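Local coordinates for protein glucose-6-phosphate isomerase (Chlamydia trachomatis D/UW-3/CX, PDB 6OTU) that catalyses the reversible isomerisation of glucose 6-phosphate to fructose 6-phosphate, at residues W323-L327 with F370-P374; H130-E134 with F260-D264; V51-T55 with L459-Q463; P30-T34 with F450-S454. All coordinates share one frame; numbering follows the deposited sequence.

Interaction 1: W323-L327 with F370-P374; sequences WNRNL and FRTSP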
loop_
_atom_site.group_PDB
_atom_site.type_symbol
_atom_site.label_atom_id
_atom_site.label_comp_id
_atom_site.label_asym_id
_atom_site.label_seq_id
_atom_site.Cartn_x
_atom_site.Cartn_y
_atom_site.Cartn_z
ATOM N N TRP A 323 17.209 13.890 7.888
ATOM C CA TRP A 323 16.910 15.312 7.697
ATOM C C TRP A 323 15.411 15.547 7.591
ATOM O O TRP A 323 14.849 16.371 8.317
ATOM C CB TRP A 323 17.630 15.838 6.456
ATOM C CG TRP A 323 17.279 17.243 6.030
ATOM C CD1 TRP A 323 16.571 17.610 4.915
ATOM C CD2 TRP A 323 17.675 18.475 6.671
ATOM N NE1 TRP A 323 16.485 18.976 4.836
ATOM C CE2 TRP A 323 17.148 19.535 5.898
ATOM C CE3 TRP A 323 18.406 18.780 7.830
ATOM C CZ2 TRP A 323 17.320 20.881 6.248
ATOM C CZ3 TRP A 323 18.580 20.127 8.179
ATOM C CH2 TRP A 323 18.040 21.156 7.384
ATOM N N ASN A 324 14.739 14.800 6.718
ATOM C CA ASN A 324 13.301 14.979 6.564
ATOM C C ASN A 324 12.545 14.576 7.827
ATOM O O ASN A 324 11.635 15.286 8.266
ATOM C CB ASN A 324 12.809 14.173 5.361
ATOM C CG ASN A 324 13.095 14.865 4.030
ATOM O OD1 ASN A 324 13.130 16.094 3.944
ATOM N ND2 ASN A 324 13.301 14.072 2.988
ATOM N N ARG A 325 12.911 13.450 8.435
ATOM C CA ARG A 325 12.107 12.916 9.534
ATOM C C ARG A 325 12.314 13.704 10.825
ATOM O O ARG A 325 11.355 14.226 11.401
ATOM C CB ARG A 325 12.428 11.433 9.751
ATOM C CG ARG A 325 11.813 10.806 11.010
ATOM C CD ARG A 325 10.286 10.794 10.993
ATOM N NE ARG A 325 9.789 9.680 11.789
ATOM C CZ ARG A 325 8.743 9.715 12.617
ATOM N NH1 ARG A 325 8.047 10.829 12.800
ATOM N NH2 ARG A 325 8.398 8.617 13.275
ATOM N N ASN A 326 13.558 13.793 11.296
ATOM C CA ASN A 326 13.852 14.427 12.580
ATOM C C ASN A 326 14.069 15.932 12.481
ATOM O O ASN A 326 13.718 16.663 13.409
ATOM C CB ASN A 326 15.098 13.790 13.223
ATOM C CG ASN A 326 15.022 12.259 13.284
ATOM O OD1 ASN A 326 15.722 11.553 12.536
ATOM N ND2 ASN A 326 14.172 11.745 14.167
ATOM N N LEU A 327 14.656 16.428 11.408
ATOM C CA LEU A 327 14.958 17.853 11.421
ATOM C C LEU A 327 13.829 18.702 10.865
ATOM O O LEU A 327 13.532 19.751 11.438
ATOM C CB LEU A 327 16.262 18.114 10.677
ATOM C CG LEU A 327 17.275 17.635 11.717
ATOM C CD1 LEU A 327 18.545 17.155 11.088
ATOM C CD2 LEU A 327 17.538 18.742 12.731
ATOM N N PHE A 370 13.140 11.264 20.717
ATOM C CA PHE A 370 12.971 11.684 19.341
ATOM C C PHE A 370 12.199 10.587 18.619
ATOM O O PHE A 370 11.901 9.528 19.189
ATOM C CB PHE A 370 14.334 11.969 18.694
ATOM C CG PHE A 370 15.320 10.849 18.865
ATOM C CD1 PHE A 370 16.110 10.762 20.016
ATOM C CD2 PHE A 370 15.456 9.873 17.879
ATOM C CE1 PHE A 370 17.010 9.724 20.178
ATOM C CE2 PHE A 370 16.360 8.831 18.025
ATOM C CZ PHE A 370 17.133 8.751 19.186
ATOM N N ARG A 371 11.882 10.838 17.359
ATOM C CA ARG A 371 11.064 9.932 16.565
ATOM C C ARG A 371 11.946 9.079 15.669
ATOM O O ARG A 371 12.963 9.547 15.151
ATOM C CB ARG A 371 10.030 10.711 15.738
ATOM C CG ARG A 371 9.145 11.572 16.639
ATOM C CD ARG A 371 7.886 12.053 15.968
ATOM N NE ARG A 371 7.081 12.883 16.871
ATOM C CZ ARG A 371 6.060 12.431 17.592
ATOM N NH1 ARG A 371 5.709 11.151 17.525
ATOM N NH2 ARG A 371 5.386 13.259 18.384
ATOM N N THR A 372 11.563 7.820 15.500
ATOM C CA THR A 372 12.353 6.926 14.669
ATOM C C THR A 372 11.676 6.672 13.324
ATOM O O THR A 372 11.490 7.620 12.553
ATOM C CB THR A 372 12.620 5.639 15.423
ATOM O OG1 THR A 372 11.394 5.187 16.013
ATOM C CG2 THR A 372 13.673 5.908 16.511
ATOM N N SER A 373 11.312 5.424 13.018
ATOM C CA SER A 373 10.836 5.118 11.668
ATOM C C SER A 373 9.634 5.986 11.308
ATOM O O SER A 373 8.754 6.195 12.148
ATOM C CB SER A 373 10.453 3.645 11.507
ATOM O OG SER A 373 10.070 3.403 10.157
ATOM N N PRO A 374 9.599 6.555 10.113
ATOM C CA PRO A 374 8.355 7.133 9.599
ATOM C C PRO A 374 7.451 6.032 9.055
ATOM O O PRO A 374 7.853 4.868 8.917
ATOM C CB PRO A 374 8.830 8.076 8.487
ATOM C CG PRO A 374 10.137 7.482 8.014
ATOM C CD PRO A 374 10.737 6.728 9.191
HETATM O O HOH W 1 12.663 13.775 16.130
#
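Arg325 reaches from the last turn of helix 313-327 to the loop 370-374, and it carries most of this contact. Its CB points at the loop. Arg325 CG lies anti to the backbone N (chi1 171°) and sits 3.6 Å from Thr372 O. The chain then bends at chi2, which brings Arg325 CD to 4.0 Å from Pro374 CB. Arg325 NE donates to Thr372 O at 2.8 Å, and the donor is tilted from the carbonyl plane. Arg325 NH2 donates to Ser373 O at 2.7 Å, approaching from above that carbonyl plane. The same NH2 makes a weak bond to Thr372 O. The guanidinium thus bridges two successive carbonyls, joining the helix to the loop that enters strand 375-377, the outermost strand of the mixed sheet within this chain. Over one face of the guanidinium lies Arg371 CB, and Arg325 NH1 touches Arg371 CD at 3.4 Å. The two arginine side chains cross at about a right angle. Both guanidinium groups make salt bridges to Asp397 of the second subunit, which would offset the nearness of two like charges. Next to it, Asn326 ND2 donates to Arg371 O at 2.7 Å, with the oxygen in the amide plane. The same nitrogen and Arg371 N both donate to one water. Asn326 OD1 accepts from Trp487 NE1, which fixes which way the amide faces.

Interaction 2: H130-E134 with F260-D264; sequences HSKEE and FHLWD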
loop_
_atom_site.group_PDB
_atom_site.type_symbol
_atom_site.label_atom_id
_atom_site.label_comp_id
_atom_site.label_asym_id
_atom_site.label_seq_id
_atom_site.Cartn_x
_atom_site.Cartn_y
_atom_site.Cartn_z
ATOM N N HIS A 130 28.324 -21.542 4.609
ATOM C CA HIS A 130 27.097 -22.331 4.592
ATOM C C HIS A 130 26.141 -21.850 3.508
ATOM O O HIS A 130 25.469 -22.664 2.864
ATOM C CB HIS A 130 26.446 -22.308 5.964
ATOM C CG HIS A 130 27.227 -23.060 6.988
ATOM N ND1 HIS A 130 27.391 -22.611 8.281
ATOM C CD2 HIS A 130 27.925 -24.215 6.897
ATOM C CE1 HIS A 130 28.145 -23.466 8.946
ATOM N NE2 HIS A 130 28.481 -24.449 8.129
ATOM N N SER A 131 26.096 -20.538 3.265
ATOM C CA SER A 131 25.302 -20.024 2.151
ATOM C C SER A 131 25.799 -20.580 0.824
ATOM O O SER A 131 24.998 -20.963 -0.036
ATOM C CB SER A 131 25.334 -18.491 2.133
ATOM O OG SER A 131 24.777 -17.961 3.325
ATOM N N LYS A 132 27.118 -20.641 0.640
ATOM C CA LYS A 132 27.655 -21.223 -0.586
ATOM C C LYS A 132 27.301 -22.700 -0.692
ATOM O O LYS A 132 26.907 -23.180 -1.762
ATOM C CB LYS A 132 29.166 -21.017 -0.652
ATOM C CG LYS A 132 29.763 -21.561 -1.922
ATOM C CD LYS A 132 31.179 -21.080 -2.148
ATOM C CE LYS A 132 31.623 -21.393 -3.574
ATOM N NZ LYS A 132 33.065 -21.061 -3.852
ATOM N N GLU A 133 27.409 -23.435 0.417
ATOM C CA GLU A 133 27.006 -24.835 0.408
ATOM C C GLU A 133 25.519 -24.991 0.111
ATOM O O GLU A 133 25.120 -25.945 -0.567
ATOM C CB GLU A 133 27.352 -25.499 1.738
ATOM C CG GLU A 133 28.829 -25.526 2.067
ATOM C CD GLU A 133 29.085 -25.911 3.512
ATOM O OE1 GLU A 133 30.186 -25.620 4.023
ATOM O OE2 GLU A 133 28.180 -26.508 4.133
ATOM N N GLU A 134 24.680 -24.081 0.626
ATOM C CA GLU A 134 23.246 -24.153 0.339
ATOM C C GLU A 134 22.964 -23.892 -1.135
ATOM O O GLU A 134 22.161 -24.597 -1.754
ATOM C CB GLU A 134 22.469 -23.151 1.203
ATOM C CG GLU A 134 22.389 -23.528 2.681
ATOM C CD GLU A 134 21.752 -24.895 2.918
ATOM O OE1 GLU A 134 20.607 -25.107 2.473
ATOM O OE2 GLU A 134 22.396 -25.759 3.558
ATOM N N PHE A 260 16.093 -26.777 3.030
ATOM C CA PHE A 260 17.125 -25.749 2.929
ATOM C C PHE A 260 17.156 -24.932 4.218
ATOM O O PHE A 260 16.173 -24.856 4.954
ATOM C CB PHE A 260 16.893 -24.837 1.706
ATOM C CG PHE A 260 16.973 -25.562 0.382
ATOM C CD1 PHE A 260 18.191 -25.716 -0.270
ATOM C CD2 PHE A 260 15.825 -26.109 -0.204
ATOM C CE1 PHE A 260 18.265 -26.390 -1.498
ATOM C CE2 PHE A 260 15.883 -26.788 -1.419
ATOM C CZ PHE A 260 17.110 -26.934 -2.069
ATOM N N HIS A 261 18.298 -24.314 4.488
ATOM C CA HIS A 261 18.530 -23.644 5.759
ATOM C C HIS A 261 18.854 -22.169 5.574
ATOM O O HIS A 261 19.543 -21.779 4.624
ATOM C CB HIS A 261 19.692 -24.293 6.526
ATOM C CG HIS A 261 19.537 -25.761 6.737
ATOM N ND1 HIS A 261 20.505 -26.667 6.365
ATOM C CD2 HIS A 261 18.535 -26.484 7.287
ATOM C CE1 HIS A 261 20.105 -27.887 6.674
ATOM N NE2 HIS A 261 18.910 -27.804 7.233
ATOM N N LEU A 262 18.352 -21.365 6.500
ATOM C CA LEU A 262 18.954 -20.112 6.918
ATOM C C LEU A 262 19.424 -20.318 8.362
ATOM O O LEU A 262 19.472 -21.444 8.853
ATOM C CB LEU A 262 17.968 -18.952 6.747
ATOM C CG LEU A 262 16.698 -18.925 7.607
ATOM C CD1 LEU A 262 16.221 -17.480 7.761
ATOM C CD2 LEU A 262 15.572 -19.809 7.023
ATOM N N TRP A 263 19.779 -19.236 9.050
ATOM C CA TRP A 263 20.318 -19.331 10.407
ATOM C C TRP A 263 19.739 -18.207 11.261
ATOM O O TRP A 263 19.038 -17.320 10.764
ATOM C CB TRP A 263 21.861 -19.323 10.377
ATOM C CG TRP A 263 22.342 -20.440 9.498
ATOM C CD1 TRP A 263 22.621 -21.721 9.880
ATOM C CD2 TRP A 263 22.495 -20.405 8.073
ATOM N NE1 TRP A 263 22.962 -22.476 8.784
ATOM C CE2 TRP A 263 22.894 -21.690 7.665
ATOM C CE3 TRP A 263 22.336 -19.409 7.104
ATOM C CZ2 TRP A 263 23.144 -22.002 6.333
ATOM C CZ3 TRP A 263 22.579 -19.725 5.779
ATOM C CH2 TRP A 263 22.981 -21.007 5.406
ATOM N N ASP A 264 20.042 -18.253 12.563
ATOM C CA ASP A 264 19.404 -17.353 13.527
ATOM C C ASP A 264 19.776 -15.891 13.306
ATOM O O ASP A 264 18.962 -14.999 13.577
ATOM C CB ASP A 264 19.759 -17.770 14.952
ATOM C CG ASP A 264 18.798 -18.805 15.495
ATOM O OD1 ASP A 264 17.835 -19.135 14.770
ATOM O OD2 ASP A 264 19.002 -19.296 16.625
#
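Helix 122-148 runs past the end of strand 258-262, with the CA atoms of Glu134 and Phe260 6.8 Å apart. The helix packs here against an outermost strand of the five-stranded parallel sheet, in a fold of the sugar isomerase (SIS) type. Glu134 points from the helix toward the strand. Its CG is anti to the carbonyl carbon (chi1 -71°) and the chain bends at chi2, which brings the carboxylate to the backbone N of His261. Glu134 OE1 accepts a fairly straight bond from His261 N at 3.2 Å, met from above the carboxylate plane. Glu134 OE1 also lies at the edge of the Phe260 ring, 3.7 Å from CD1. A salt bridge from Arg137 to the same oxygen would balance its charge. OE2 comes near His261 ND1, with the carboxylate and imidazole planes 51° apart; His261 NE2 is bonded to Asp251. Further along, Trp263 points at the helix, and its NE1 is held by Gln246. The six-membered part of the indole receives the helix: Trp263 CZ3 lies near Ser131 OG, which bonds to Ile127 O, and Trp263 CH2 is 3.8 Å from Glu134 CG. The His130 ring is nearly parallel to the indole but slid aside, so the two barely overlap. It is instead the methylene of His130 that meets the indole, with CB 3.3 Å from Trp263 CZ2.

Interaction 3: V51-T55 with L459-Q463; sequences VEGFT and LVAQQ. With ACT (acetate ion), chain B.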
loop_
_atom_site.group_PDB
_atom_site.type_symbol
_atom_site.label_atom_id
_atom_site.label_comp_id
_atom_site.label_asym_id
_atom_site.label_seq_id
_atom_site.Cartn_x
_atom_site.Cartn_y
_atom_site.Cartn_z
ATOM N N VAL A 51 26.748 5.821 -9.579
ATOM C CA VAL A 51 27.641 4.773 -9.109
ATOM C C VAL A 51 26.834 3.483 -9.002
ATOM O O VAL A 51 25.605 3.516 -8.847
ATOM C CB VAL A 51 28.300 5.179 -7.770
ATOM C CG1 VAL A 51 27.369 4.939 -6.589
ATOM C CG2 VAL A 51 29.620 4.466 -7.574
ATOM N N GLU A 52 27.523 2.346 -9.159
ATOM C CA GLU A 52 26.953 1.005 -8.987
ATOM C C GLU A 52 25.718 0.776 -9.858
ATOM O O GLU A 52 24.786 0.060 -9.479
ATOM C CB GLU A 52 26.646 0.731 -7.511
ATOM C CG GLU A 52 27.890 0.715 -6.588
ATOM C CD GLU A 52 28.913 -0.390 -6.929
ATOM O OE1 GLU A 52 30.096 -0.233 -6.556
ATOM O OE2 GLU A 52 28.552 -1.407 -7.567
ATOM N N GLY A 53 25.721 1.369 -11.050
ATOM C CA GLY A 53 24.617 1.232 -11.983
ATOM C C GLY A 53 23.446 2.175 -11.778
ATOM O O GLY A 53 22.421 2.009 -12.453
ATOM N N PHE A 54 23.556 3.151 -10.868
ATOM C CA PHE A 54 22.467 4.077 -10.585
ATOM C C PHE A 54 22.938 5.515 -10.724
ATOM O O PHE A 54 24.116 5.821 -10.560
ATOM C CB PHE A 54 21.909 3.943 -9.165
ATOM C CG PHE A 54 21.426 2.584 -8.811
ATOM C CD1 PHE A 54 20.128 2.198 -9.104
ATOM C CD2 PHE A 54 22.249 1.704 -8.139
ATOM C CE1 PHE A 54 19.675 0.942 -8.763
ATOM C CE2 PHE A 54 21.805 0.445 -7.788
ATOM C CZ PHE A 54 20.512 0.062 -8.099
ATOM N N THR A 55 21.985 6.406 -10.975
ATOM C CA THR A 55 22.142 7.818 -10.660
ATOM C C THR A 55 21.118 8.192 -9.597
ATOM O O THR A 55 19.967 7.738 -9.633
ATOM C CB THR A 55 21.997 8.706 -11.906
ATOM O OG1 THR A 55 22.933 8.272 -12.900
ATOM C CG2 THR A 55 22.275 10.170 -11.561
ATOM N N LEU A 459 16.081 8.012 -7.966
ATOM C CA LEU A 459 17.044 6.944 -8.164
ATOM C C LEU A 459 16.711 6.232 -9.469
ATOM O O LEU A 459 15.571 5.785 -9.651
ATOM C CB LEU A 459 17.010 5.971 -6.987
ATOM C CG LEU A 459 18.037 4.848 -7.039
ATOM C CD1 LEU A 459 19.453 5.413 -7.007
ATOM C CD2 LEU A 459 17.791 3.877 -5.891
ATOM N N VAL A 460 17.690 6.132 -10.381
ATOM C CA VAL A 460 17.447 5.561 -11.708
ATOM C C VAL A 460 18.554 4.584 -12.076
ATOM O O VAL A 460 19.736 4.855 -11.843
ATOM C CB VAL A 460 17.340 6.649 -12.807
ATOM C CG1 VAL A 460 16.685 6.077 -14.076
ATOM C CG2 VAL A 460 16.583 7.844 -12.318
ATOM N N ALA A 461 18.168 3.467 -12.693
ATOM C CA ALA A 461 19.088 2.557 -13.364
ATOM C C ALA A 461 18.671 2.440 -14.825
ATOM O O ALA A 461 17.571 2.853 -15.206
ATOM C CB ALA A 461 19.111 1.175 -12.693
ATOM N N GLN A 462 19.568 1.885 -15.654
ATOM C CA GLN A 462 19.249 1.689 -17.073
ATOM C C GLN A 462 18.006 0.822 -17.254
ATOM O O GLN A 462 17.134 1.115 -18.081
ATOM C CB GLN A 462 20.419 1.035 -17.807
ATOM C CG GLN A 462 21.510 1.970 -18.198
ATOM C CD GLN A 462 21.029 3.075 -19.100
ATOM O OE1 GLN A 462 20.089 2.909 -19.882
ATOM N NE2 GLN A 462 21.678 4.220 -18.998
ATOM N N GLN A 463 17.935 -0.281 -16.516
ATOM C CA GLN A 463 16.877 -1.250 -16.734
ATOM C C GLN A 463 16.812 -2.125 -15.497
ATOM O O GLN A 463 17.842 -2.436 -14.899
ATOM C CB GLN A 463 17.146 -2.073 -18.006
ATOM C CG GLN A 463 16.102 -3.100 -18.393
ATOM C CD GLN A 463 16.594 -4.064 -19.471
ATOM O OE1 GLN A 463 17.643 -4.689 -19.322
ATOM N NE2 GLN A 463 15.843 -4.180 -20.562
HETATM C C ACT B . 22.463 5.774 -15.291
HETATM O O ACT B . 22.375 7.018 -15.154
HETATM O OXT ACT B . 21.519 4.948 -15.433
HETATM C CH3 ACT B . 23.938 5.156 -15.280
HETATM O O HOH W 2 22.022 0.759 -14.843
#
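Phe54 CG lies anti to its carbonyl carbon (chi1 -57°), while Leu459 CG lies anti to its own backbone N (chi1 -177°), and these two settings bring the side chains together. Leu459 CD1 reaches Phe54 CB at 3.6 Å. Ala461 CB sits 3.9 Å from Phe54 CD1. Phe54 and Ala461 lie on one face of the sheet, where both pack on Ile468 of helix 466-487. Thr55 and Val460 lie on the other face and pack on Val531 and Leu532 of the second subunit. The backbones form an antiparallel strand pair in the mixed sheet. Thr55 and Val460 make a hydrogen-bonded pair: Thr55 N donates to Val460 O and Val460 N donates to Thr55 O, both at 2.9 Å. The hairpin of strands 48-51 and 54-57 is closed by a type I' turn from Val51 to Phe54, with Gly53 in its corner, and strand 54-57 joins it to strand 456-461. At the corner of the chain at Gln462 a water links the two backbones. The water donates to Gly53 O at 2.7 Å and accepts from Gln462 N. The Thr55 hydroxyl is a donor that an acetate, probably from the crystallisation liquor, happens to occupy in this crystal: Thr55 OG1 lies 2.6 Å from acetate O. Main-chain bonds thus set the pairing, and apolar side chains pack on both faces, on helix 466-487 at one and on the second subunit at the other.

Interaction 4: P30-T34 with F450-S454; sequences PIDLT and FKGNS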
loop_
_atom_site.group_PDB
_atom_site.type_symbol
_atom_site.label_atom_id
_atom_site.label_comp_id
_atom_site.label_asym_id
_atom_site.label_seq_id
_atom_site.Cartn_x
_atom_site.Cartn_y
_atom_site.Cartn_z
ATOM N N PRO A 30 15.175 26.031 6.035
ATOM C CA PRO A 30 15.649 25.209 4.915
ATOM C C PRO A 30 15.563 25.963 3.591
ATOM O O PRO A 30 14.776 26.899 3.426
ATOM C CB PRO A 30 14.703 23.999 4.942
ATOM C CG PRO A 30 13.474 24.502 5.636
ATOM C CD PRO A 30 13.955 25.478 6.656
ATOM N N ILE A 31 16.405 25.553 2.638
ATOM C CA ILE A 31 16.430 26.232 1.348
ATOM C C ILE A 31 15.028 26.229 0.742
ATOM O O ILE A 31 14.237 25.288 0.934
ATOM C CB ILE A 31 17.479 25.602 0.407
ATOM C CG1 ILE A 31 17.682 26.480 -0.835
ATOM C CG2 ILE A 31 17.121 24.169 -0.003
ATOM C CD1 ILE A 31 18.741 25.956 -1.820
ATOM N N ASP A 32 14.693 27.324 0.056
ATOM C CA ASP A 32 13.393 27.496 -0.590
ATOM C C ASP A 32 13.501 27.005 -2.032
ATOM O O ASP A 32 14.021 27.707 -2.909
ATOM C CB ASP A 32 12.955 28.955 -0.513
ATOM C CG ASP A 32 11.647 29.232 -1.264
ATOM O OD1 ASP A 32 10.903 28.284 -1.603
ATOM O OD2 ASP A 32 11.360 30.421 -1.515
ATOM N N LEU A 33 13.007 25.787 -2.283
ATOM C CA LEU A 33 13.085 25.246 -3.635
ATOM C C LEU A 33 12.176 25.976 -4.615
ATOM O O LEU A 33 12.294 25.738 -5.818
ATOM C CB LEU A 33 12.764 23.746 -3.631
ATOM C CG LEU A 33 13.682 22.892 -2.754
ATOM C CD1 LEU A 33 13.130 21.470 -2.512
ATOM C CD2 LEU A 33 15.112 22.846 -3.318
ATOM N N THR A 34 11.267 26.842 -4.143
ATOM C CA THR A 34 10.408 27.589 -5.053
ATOM C C THR A 34 11.003 28.925 -5.489
ATOM O O THR A 34 10.428 29.575 -6.367
ATOM C CB THR A 34 9.040 27.882 -4.434
ATOM O OG1 THR A 34 9.187 28.902 -3.438
ATOM C CG2 THR A 34 8.380 26.634 -3.831
ATOM N N PHE A 450 -0.057 25.838 -6.272
ATOM C CA PHE A 450 0.750 24.736 -5.774
ATOM C C PHE A 450 1.920 25.367 -5.031
ATOM O O PHE A 450 2.723 26.081 -5.635
ATOM C CB PHE A 450 1.203 23.846 -6.936
ATOM C CG PHE A 450 0.056 23.316 -7.766
ATOM C CD1 PHE A 450 -0.566 22.125 -7.433
ATOM C CD2 PHE A 450 -0.416 24.020 -8.859
ATOM C CE1 PHE A 450 -1.636 21.642 -8.187
ATOM C CE2 PHE A 450 -1.479 23.539 -9.618
ATOM C CZ PHE A 450 -2.087 22.355 -9.281
ATOM N N LYS A 451 1.972 25.151 -3.711
ATOM C CA LYS A 451 2.920 25.863 -2.862
ATOM C C LYS A 451 4.332 25.339 -3.042
ATOM O O LYS A 451 5.296 26.079 -2.812
ATOM C CB LYS A 451 2.495 25.757 -1.391
ATOM C CG LYS A 451 1.006 26.116 -1.137
ATOM C CD LYS A 451 0.624 26.098 0.369
ATOM C CE LYS A 451 -0.770 25.483 0.636
ATOM N NZ LYS A 451 -0.744 23.996 0.918
ATOM N N GLY A 452 4.478 24.076 -3.443
ATOM C CA GLY A 452 5.797 23.542 -3.708
ATOM C C GLY A 452 6.537 23.272 -2.407
ATOM O O GLY A 452 5.942 23.124 -1.337
ATOM N N ASN A 453 7.867 23.226 -2.519
ATOM C CA ASN A 453 8.755 22.913 -1.396
ATOM C C ASN A 453 8.463 21.544 -0.795
ATOM O O ASN A 453 8.748 21.300 0.375
ATOM C CB ASN A 453 8.700 23.988 -0.304
ATOM C CG ASN A 453 9.809 25.012 -0.454
ATOM O OD1 ASN A 453 10.880 24.700 -0.983
ATOM N ND2 ASN A 453 9.558 26.236 -0.012
ATOM N N SER A 454 7.917 20.633 -1.594
ATOM C CA SER A 454 7.699 19.269 -1.144
ATOM C C SER A 454 8.865 18.434 -1.662
ATOM O O SER A 454 9.041 18.322 -2.890
ATOM C CB SER A 454 6.356 18.737 -1.655
ATOM O OG SER A 454 6.280 17.331 -1.649
#
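Asp32 and Asn453 cross at about a right angle, with the carboxylate and amide planes 54° apart. The amide of Asn453 uses both ends on the loop 30-34. Asn453 ND2 donates to Asp32 OD1 at 2.9 Å, reaching it from above the carboxylate plane. Asn453 OD1 accepts from Leu33 N at 2.7 Å, and this donor lies in the carbonyl plane on a lone pair. Two bonds to neighbouring residues fix the rotation of the amide and settle which end is oxygen. Asp32 CG stands anti to the backbone N (chi1 176°), which lets OD1 face Thr34 N and OG1. There it takes two further donors from its own loop. Thr34 N donates to Asp32 OD1 at 2.9 Å, an Asx turn. Thr34 OG1 donates to Asp32 OD1 on the syn side at 2.6 Å, close to the carboxylate plane. Three donors on one oxygen would probably favour the charged form of Asp32. The Leu33 side chain crosses Asn453 at a slant, its CB 3.4 Å from Asn453 OD1. Thr34 turns its methyl rather than its hydroxyl to the other loop: CG2 rests 3.3 Å from Lys451 O and 4.0 Å from Gly452 CA. Gly452 has positive phi, and its lack of a side chain leaves room for this methyl. The contact joins the loop between helices 18-26 and 41-46 to the loop between helix 422-439 and strand 456-461. Leu33 packs on Ala438 of helix 422-439 and on Arg43 of helix 41-46.

How the interactions relate
Interactions 1 and 4 are neighbours on one side of the chain's centre. Their centres are 19 Å apart, and Trp323 CZ2 packs on Pro30 CB at 4.3 Å. Interaction 2 lies on the opposite side, its centre 49 Å from that of interaction 4. Interactions 3 and 4 both tie the N-terminal part to residues 450-463, and their segments alternate along the chain. Interactions 1 and 2 are nested inside the loops that these two close. Interactions 1, 3 and 4 touch the second subunit. The Ser373 side chain of interaction 1 lies about 8 Å from that of Glu355, the probable proton donor. The side chain of Trp263 in interaction 2 is about 12 Å from a bound glucose 6-phosphate.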